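Local structure of 2L protein (Yaba-like disease virus, 3IT8) at residues 107-119 with 127-141. The protein probably binds and neutralises host tumour necrosis factor, using a scaffold related to MHC class I heavy chains. Sequence-based numbering, arbitrary orientation.
Sequences YGYVETANGPLAR and FTKMTHKGFPKVGML
Arg-119 and Thr-128 form the hydrogen-bonded antiparallel pair that ties strand 115-121 to 126-129, the outermost strand of the eight-stranded, MHC class I-like platform. Arg-119 N reaches Thr-128 O at 2.8 Å, and Thr-128 N returns a bond to Arg-119 O. After Lys-129 the chain leaves the strand, yet Met-130 N still bonds Leu-117 O at 3.1 Å.

Leu-117 and Ala-118 both lie opposite Val-110, a classic beta bulge in which Val-110 O accepts from both amides. On the face bearing Arg-119, Met-130 is the main filler. Its CG lies over one face of the guanidinium, while NH2 forms a salt bridge with Glu-247 and a hydrogen bond to Asn-242 O in the Ig-like part. The side chain is extended at chi2, then bends at chi3 (-89°), carrying CE to Pro-116 CB and, at 3.7 Å, Tyr-109 CB. SD makes an oblique Met-aromatic contact with the Tyr-109 ring; an unbranched, flexible chain suits this winding path.

Toward the helices, the flat Phe-127 ring takes Leu-141 CD2 over its centre while CE2 meets Val-110 CG2 (3.9 Å); Trp-148 and Leu-155 of helix 148-174 also touch this side chain. Leu-117 CG, anti to its own N (chi1 -163°), sends its two methyls different ways, so one branched residue reaches both Phe-135 CB (from CD1, 3.8 Å) and Leu-141 CD1 (from CD2). Ala-118 is small enough to touch two aromatic residues at once. Its CB meets Phe-127 CD2 at 3.7 Å and makes a CH-pi contact over the Phe-135 face, 3.8 Å from the ring centroid.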
ATOM      1  N   TYR D 107      16.314   4.106  28.274  1.00 41.70           N
ATOM      2  CA  TYR D 107      17.721   4.123  28.626  1.00 41.70           C
ATOM      3  C   TYR D 107      18.096   2.880  29.396  1.00 41.70           C
ATOM      4  O   TYR D 107      17.235   2.166  29.899  1.00 41.70           O
ATOM      5  CB  TYR D 107      18.022   5.369  29.470  1.00 46.80           C
ATOM      6  CG  TYR D 107      17.088   5.507  30.651  1.00 42.55           C
ATOM      7  CD1 TYR D 107      17.306   4.794  31.831  1.00 42.55           C
ATOM      8  CD2 TYR D 107      15.930   6.275  30.553  1.00 42.55           C
ATOM      9  CE1 TYR D 107      16.399   4.842  32.870  1.00 42.55           C
ATOM     10  CE2 TYR D 107      15.015   6.320  31.597  1.00 42.55           C
ATOM     11  CZ  TYR D 107      15.260   5.601  32.742  1.00 42.55           C
ATOM     12  OH  TYR D 107      14.341   5.635  33.750  1.00 42.55           O
ATOM     13  N   GLY D 108      19.396   2.637  29.488  1.00 43.84           N
ATOM     14  CA  GLY D 108      19.904   1.495  30.216  1.00 43.84           C
ATOM     15  C   GLY D 108      21.381   1.738  30.364  1.00 43.84           C
ATOM     16  O   GLY D 108      22.122   1.637  29.389  1.00 43.84           O
ATOM     17  N   TYR D 109      21.814   2.091  31.565  1.00 38.20           N
ATOM     18  CA  TYR D 109      23.221   2.336  31.804  1.00 38.20           C
ATOM     19  C   TYR D 109      23.654   1.820  33.165  1.00 38.20           C
ATOM     20  O   TYR D 109      22.823   1.502  34.017  1.00 38.20           O
ATOM     21  CB  TYR D 109      23.512   3.819  31.679  1.00 52.81           C
ATOM     22  CG  TYR D 109      22.763   4.681  32.664  1.00 36.60           C
ATOM     23  CD1 TYR D 109      23.283   4.949  33.936  1.00 36.60           C
ATOM     24  CD2 TYR D 109      21.566   5.302  32.297  1.00 36.60           C
ATOM     25  CE1 TYR D 109      22.639   5.823  34.805  1.00 36.60           C
ATOM     26  CE2 TYR D 109      20.909   6.178  33.163  1.00 36.60           C
ATOM     27  CZ  TYR D 109      21.451   6.437  34.408  1.00 36.60           C
ATOM     28  OH  TYR D 109      20.822   7.330  35.243  1.00 36.60           O
ATOM     29  N   VAL D 110      24.965   1.729  33.354  1.00 47.03           N
ATOM     30  CA  VAL D 110      25.528   1.240  34.592  1.00 47.03           C
ATOM     31  C   VAL D 110      26.312   2.361  35.230  1.00 47.03           C
ATOM     32  O   VAL D 110      27.172   2.940  34.585  1.00 47.03           O
ATOM     33  CB  VAL D 110      26.480   0.048  34.315  1.00 35.35           C
ATOM     34  CG1 VAL D 110      27.287  -0.297  35.563  1.00 26.84           C
ATOM     35  CG2 VAL D 110      25.677  -1.157  33.867  1.00 26.84           C
ATOM     36  N   GLU D 111      25.999   2.692  36.479  1.00 40.08           N
ATOM     37  CA  GLU D 111      26.753   3.718  37.183  1.00 40.08           C
ATOM     38  C   GLU D 111      27.393   3.128  38.439  1.00 40.08           C
ATOM     39  O   GLU D 111      26.982   2.083  38.943  1.00 40.08           O
ATOM     40  CB  GLU D 111      25.889   4.923  37.538  1.00 80.28           C
ATOM     41  CG  GLU D 111      24.661   4.602  38.312  1.00 66.88           C
ATOM     42  CD  GLU D 111      23.867   5.845  38.650  1.00 66.88           C
ATOM     43  OE1 GLU D 111      23.774   6.748  37.779  1.00 66.88           O
ATOM     44  OE2 GLU D 111      23.324   5.911  39.783  1.00 66.88           O
ATOM     45  N   THR D 112      28.419   3.818  38.920  1.00 61.18           N
ATOM     46  CA  THR D 112      29.195   3.415  40.079  1.00 61.18           C
ATOM     47  C   THR D 112      29.031   4.471  41.153  1.00 61.18           C
ATOM     48  O   THR D 112      28.511   5.546  40.885  1.00 61.18           O
ATOM     49  CB  THR D 112      30.676   3.275  39.653  1.00 85.22           C
ATOM     50  OG1 THR D 112      30.973   1.894  39.432  1.00 64.15           O
ATOM     51  CG2 THR D 112      31.614   3.858  40.665  1.00 64.15           C
ATOM     52  N   ALA D 113      29.441   4.169  42.377  1.00 60.17           N
ATOM     53  CA  ALA D 113      29.330   5.156  43.446  1.00 60.17           C
ATOM     54  C   ALA D 113      30.175   6.380  43.060  1.00 60.17           C
ATOM     55  O   ALA D 113      29.950   7.485  43.555  1.00 60.17           O
ATOM     56  CB  ALA D 113      29.822   4.561  44.765  1.00 90.01           C
ATOM     57  N   ASN D 114      31.137   6.169  42.157  1.00 69.72           N
ATOM     58  CA  ASN D 114      32.030   7.223  41.687  1.00 69.72           C
ATOM     59  C   ASN D 114      31.447   8.003  40.518  1.00 69.72           C
ATOM     60  O   ASN D 114      31.992   9.037  40.128  1.00 69.72           O
ATOM     61  CB  ASN D 114      33.375   6.636  41.270  1.00138.44           C
ATOM     62  CG  ASN D 114      33.994   5.799  42.355  1.00 80.29           C
ATOM     63  OD1 ASN D 114      34.106   6.234  43.506  1.00 80.29           O
ATOM     64  ND2 ASN D 114      34.406   4.585  42.000  1.00 80.29           N
ATOM     65  N   GLY D 115      30.347   7.511  39.951  1.00 67.81           N
ATOM     66  CA  GLY D 115      29.717   8.197  38.833  1.00 67.81           C
ATOM     67  C   GLY D 115      29.394   7.301  37.655  1.00 67.81           C
ATOM     68  O   GLY D 115      29.764   6.134  37.654  1.00 67.81           O
ATOM     69  N   PRO D 116      28.710   7.827  36.625  1.00 56.54           N
ATOM     70  CA  PRO D 116      28.332   7.067  35.429  1.00 56.54           C
ATOM     71  C   PRO D 116      29.491   6.288  34.852  1.00 56.54           C
ATOM     72  O   PRO D 116      30.606   6.796  34.766  1.00 56.54           O
ATOM     73  CB  PRO D 116      27.825   8.141  34.477  1.00 61.85           C
ATOM     74  CG  PRO D 116      28.564   9.355  34.919  1.00 45.96           C
ATOM     75  CD  PRO D 116      28.463   9.259  36.414  1.00 45.96           C
ATOM     76  N   LEU D 117      29.215   5.053  34.447  1.00 59.07           N
ATOM     77  CA  LEU D 117      30.235   4.170  33.906  1.00 59.07           C
ATOM     78  C   LEU D 117      30.023   3.873  32.415  1.00 59.07           C
ATOM     79  O   LEU D 117      30.755   4.383  31.566  1.00 59.07           O
ATOM     80  CB  LEU D 117      30.243   2.876  34.719  1.00 88.92           C
ATOM     81  CG  LEU D 117      31.462   1.988  34.586  1.00 54.26           C
ATOM     82  CD1 LEU D 117      32.699   2.809  34.893  1.00 54.26           C
ATOM     83  CD2 LEU D 117      31.343   0.816  35.529  1.00 54.26           C
ATOM     84  N   ALA D 118      29.023   3.059  32.094  1.00 57.58           N
ATOM     85  CA  ALA D 118      28.745   2.704  30.701  1.00 57.58           C
ATOM     86  C   ALA D 118      27.270   2.702  30.360  1.00 57.58           C
ATOM     87  O   ALA D 118      26.425   2.322  31.166  1.00 57.58           O
ATOM     88  CB  ALA D 118      29.331   1.340  30.372  1.00 36.63           C
ATOM     89  N   ARG D 119      26.983   3.095  29.129  1.00 48.88           N
ATOM     90  CA  ARG D 119      25.622   3.190  28.599  1.00 48.88           C
ATOM     91  C   ARG D 119      25.409   2.121  27.529  1.00 48.88           C
ATOM     92  O   ARG D 119      26.266   1.911  26.678  1.00 48.88           O
ATOM     93  CB  ARG D 119      25.443   4.595  28.018  1.00 55.60           C
ATOM     94  CG  ARG D 119      24.231   4.815  27.166  1.00 48.72           C
ATOM     95  CD  ARG D 119      24.244   6.226  26.579  1.00 48.72           C
ATOM     96  NE  ARG D 119      24.028   7.259  27.581  1.00 48.72           N
ATOM     97  CZ  ARG D 119      24.969   8.084  28.027  1.00 48.72           C
ATOM     98  NH1 ARG D 119      26.202   7.996  27.551  1.00 48.72           N
ATOM     99  NH2 ARG D 119      24.674   8.992  28.950  1.00 48.72           N
ATOM    100  N   PHE D 127      27.997  -1.936  25.217  1.00 52.78           N
ATOM    101  CA  PHE D 127      28.084  -0.786  26.104  1.00 52.78           C
ATOM    102  C   PHE D 127      29.049   0.249  25.540  1.00 52.78           C
ATOM    103  O   PHE D 127      29.966  -0.088  24.790  1.00 52.78           O
ATOM    104  CB  PHE D 127      28.570  -1.200  27.497  1.00 61.88           C
ATOM    105  CG  PHE D 127      27.500  -1.781  28.368  1.00 45.65           C
ATOM    106  CD1 PHE D 127      27.276  -3.150  28.398  1.00 45.65           C
ATOM    107  CD2 PHE D 127      26.698  -0.955  29.147  1.00 45.65           C
ATOM    108  CE1 PHE D 127      26.263  -3.691  29.194  1.00 45.65           C
ATOM    109  CE2 PHE D 127      25.687  -1.487  29.940  1.00 45.65           C
ATOM    110  CZ  PHE D 127      25.467  -2.858  29.964  1.00 45.65           C
ATOM    111  N   THR D 128      28.840   1.511  25.906  1.00 48.16           N
ATOM    112  CA  THR D 128      29.707   2.591  25.463  1.00 48.16           C
ATOM    113  C   THR D 128      30.034   3.500  26.633  1.00 48.16           C
ATOM    114  O   THR D 128      29.161   3.810  27.440  1.00 48.16           O
ATOM    115  CB  THR D 128      29.040   3.438  24.398  1.00 93.03           C
ATOM    116  OG1 THR D 128      28.524   2.585  23.377  1.00 73.55           O
ATOM    117  CG2 THR D 128      30.048   4.402  23.793  1.00 73.55           C
ATOM    118  N   LYS D 129      31.293   3.923  26.717  1.00 53.18           N
ATOM    119  CA  LYS D 129      31.749   4.811  27.783  1.00 53.18           C
ATOM    120  C   LYS D 129      30.826   6.020  27.946  1.00 53.18           C
ATOM    121  O   LYS D 129      30.301   6.551  26.968  1.00 53.18           O
ATOM    122  CB  LYS D 129      33.169   5.284  27.475  1.00106.38           C
ATOM    123  CG  LYS D 129      33.394   5.564  26.000  1.00 82.32           C
ATOM    124  CD  LYS D 129      34.105   6.887  25.759  1.00 82.32           C
ATOM    125  CE  LYS D 129      35.538   6.889  26.283  1.00 82.32           C
ATOM    126  NZ  LYS D 129      36.244   8.185  25.993  1.00 82.32           N
ATOM    127  N   MET D 130      30.610   6.437  29.190  1.00 46.36           N
ATOM    128  CA  MET D 130      29.774   7.602  29.467  1.00 46.36           C
ATOM    129  C   MET D 130      30.680   8.740  29.890  1.00 46.36           C
ATOM    130  O   MET D 130      30.239   9.877  30.002  1.00 46.36           O
ATOM    131  CB  MET D 130      28.780   7.325  30.594  1.00 61.06           C
ATOM    132  CG  MET D 130      27.651   6.385  30.222  1.00 61.06           C
ATOM    133  SD  MET D 130      26.300   6.462  31.405  1.00 61.06           S
ATOM    134  CE  MET D 130      26.800   5.236  32.552  1.00 61.06           C
ATOM    135  N   THR D 131      31.949   8.412  30.115  1.00 65.18           N
ATOM    136  CA  THR D 131      32.952   9.374  30.542  1.00 65.18           C
ATOM    137  C   THR D 131      34.209   9.156  29.726  1.00 65.18           C
ATOM    138  O   THR D 131      34.389   8.078  29.169  1.00 65.18           O
ATOM    139  CB  THR D 131      33.291   9.169  32.029  1.00 57.63           C
ATOM    140  OG1 THR D 131      32.133   9.451  32.814  1.00 57.63           O
ATOM    141  CG2 THR D 131      34.408  10.090  32.474  1.00 57.63           C
ATOM    142  N   HIS D 132      35.066  10.180  29.646  1.00 71.81           N
ATOM    143  CA  HIS D 132      36.338  10.092  28.925  1.00 71.81           C
ATOM    144  C   HIS D 132      37.158   8.943  29.535  1.00 71.81           C
ATOM    145  O   HIS D 132      37.858   8.207  28.828  1.00 71.81           O
ATOM    146  CB  HIS D 132      37.115  11.409  29.067  1.00160.01           C
ATOM    147  CG  HIS D 132      37.371  11.809  30.491  1.00160.01           C
ATOM    148  ND1 HIS D 132      36.357  12.113  31.375  1.00160.01           N
ATOM    149  CD2 HIS D 132      38.526  11.941  31.188  1.00160.01           C
ATOM    150  CE1 HIS D 132      36.875  12.413  32.554  1.00160.01           C
ATOM    151  NE2 HIS D 132      38.190  12.317  32.468  1.00160.01           N
ATOM    152  N   LYS D 133      37.031   8.803  30.857  1.00 92.68           N
ATOM    153  CA  LYS D 133      37.723   7.794  31.657  1.00 92.68           C
ATOM    154  C   LYS D 133      37.631   6.374  31.109  1.00 92.68           C
ATOM    155  O   LYS D 133      38.551   5.582  31.287  1.00 92.68           O
ATOM    156  CB  LYS D 133      37.175   7.811  33.091  1.00141.18           C
ATOM    157  CG  LYS D 133      38.238   7.867  34.174  1.00141.18           C
ATOM    158  CD  LYS D 133      38.998   9.189  34.139  1.00141.18           C
ATOM    159  CE  LYS D 133      40.050   9.260  35.240  1.00141.18           C
ATOM    160  NZ  LYS D 133      40.774  10.560  35.239  1.00141.18           N
ATOM    161  N   GLY D 134      36.524   6.052  30.445  1.00 71.19           N
ATOM    162  CA  GLY D 134      36.342   4.711  29.911  1.00 71.19           C
ATOM    163  C   GLY D 134      35.770   3.800  30.985  1.00 71.19           C
ATOM    164  O   GLY D 134      35.487   4.249  32.098  1.00 71.19           O
ATOM    165  N   PHE D 135      35.585   2.524  30.664  1.00 69.68           N
ATOM    166  CA  PHE D 135      35.048   1.578  31.642  1.00 69.68           C
ATOM    167  C   PHE D 135      35.706   0.215  31.491  1.00 69.68           C
ATOM    168  O   PHE D 135      35.976  -0.242  30.373  1.00 69.68           O
ATOM    169  CB  PHE D 135      33.529   1.445  31.488  1.00 59.48           C
ATOM    170  CG  PHE D 135      33.100   0.765  30.220  1.00 59.48           C
ATOM    171  CD1 PHE D 135      33.023  -0.623  30.152  1.00 59.48           C
ATOM    172  CD2 PHE D 135      32.771   1.509  29.090  1.00 59.48           C
ATOM    173  CE1 PHE D 135      32.621  -1.262  28.972  1.00 59.48           C
ATOM    174  CE2 PHE D 135      32.369   0.882  27.904  1.00 59.48           C
ATOM    175  CZ  PHE D 135      32.294  -0.506  27.845  1.00 59.48           C
ATOM    176  N   PRO D 136      35.968  -0.458  32.621  1.00 59.28           N
ATOM    177  CA  PRO D 136      36.601  -1.779  32.620  1.00 59.28           C
ATOM    178  C   PRO D 136      35.737  -2.847  31.959  1.00 59.28           C
ATOM    179  O   PRO D 136      34.587  -3.048  32.342  1.00 59.28           O
ATOM    180  CB  PRO D 136      36.828  -2.047  34.103  1.00 42.98           C
ATOM    181  CG  PRO D 136      35.672  -1.365  34.750  1.00 42.98           C
ATOM    182  CD  PRO D 136      35.599  -0.049  33.987  1.00 42.98           C
ATOM    183  N   LYS D 137      36.289  -3.525  30.959  1.00 77.58           N
ATOM    184  CA  LYS D 137      35.545  -4.567  30.267  1.00 77.58           C
ATOM    185  C   LYS D 137      35.568  -5.875  31.055  1.00 77.58           C
ATOM    186  O   LYS D 137      36.304  -6.809  30.737  1.00 77.58           O
ATOM    187  CB  LYS D 137      36.094  -4.757  28.847  1.00 99.31           C
ATOM    188  CG  LYS D 137      35.650  -3.648  27.891  1.00 99.31           C
ATOM    189  CD  LYS D 137      36.182  -3.845  26.486  1.00 99.31           C
ATOM    190  CE  LYS D 137      37.686  -3.613  26.430  1.00 99.31           C
ATOM    191  NZ  LYS D 137      38.238  -3.770  25.054  1.00 99.31           N
ATOM    192  N   VAL D 138      34.731  -5.921  32.088  1.00 66.73           N
ATOM    193  CA  VAL D 138      34.616  -7.073  32.966  1.00 66.73           C
ATOM    194  C   VAL D 138      33.150  -7.335  33.279  1.00 66.73           C
ATOM    195  O   VAL D 138      32.289  -6.508  32.989  1.00 66.73           O
ATOM    196  CB  VAL D 138      35.349  -6.822  34.294  1.00 55.93           C
ATOM    197  CG1 VAL D 138      36.750  -6.340  34.014  1.00 55.93           C
ATOM    198  CG2 VAL D 138      34.596  -5.795  35.122  1.00 55.93           C
ATOM    199  N   GLY D 139      32.878  -8.486  33.884  1.00 52.14           N
ATOM    200  CA  GLY D 139      31.518  -8.842  34.235  1.00 52.14           C
ATOM    201  C   GLY D 139      30.483  -8.680  33.136  1.00 52.14           C
ATOM    202  O   GLY D 139      30.679  -9.101  31.990  1.00 52.14           O
ATOM    203  N   MET D 140      29.367  -8.059  33.501  1.00 60.05           N
ATOM    204  CA  MET D 140      28.259  -7.826  32.587  1.00 60.05           C
ATOM    205  C   MET D 140      28.589  -6.776  31.542  1.00 60.05           C
ATOM    206  O   MET D 140      27.753  -6.459  30.701  1.00 60.05           O
ATOM    207  CB  MET D 140      27.046  -7.340  33.366  1.00 60.94           C
ATOM    208  CG  MET D 140      27.258  -5.945  33.911  1.00 60.94           C
ATOM    209  SD  MET D 140      25.742  -5.116  34.397  1.00 60.94           S
ATOM    210  CE  MET D 140      25.989  -5.011  36.158  1.00 60.94           C
ATOM    211  N   LEU D 141      29.798  -6.235  31.593  1.00 73.51           N
ATOM    212  CA  LEU D 141      30.186  -5.194  30.657  1.00 73.51           C
ATOM    213  C   LEU D 141      30.930  -5.615  29.389  1.00 73.51           C
ATOM    214  O   LEU D 141      31.199  -4.773  28.537  1.00 73.51           O
ATOM    215  CB  LEU D 141      30.990  -4.127  31.396  1.00 46.45           C
ATOM    216  CG  LEU D 141      30.225  -3.357  32.481  1.00 46.45           C
ATOM    217  CD1 LEU D 141      31.168  -2.414  33.210  1.00 46.45           C
ATOM    218  CD2 LEU D 141      29.092  -2.575  31.839  1.00 46.45           C
TER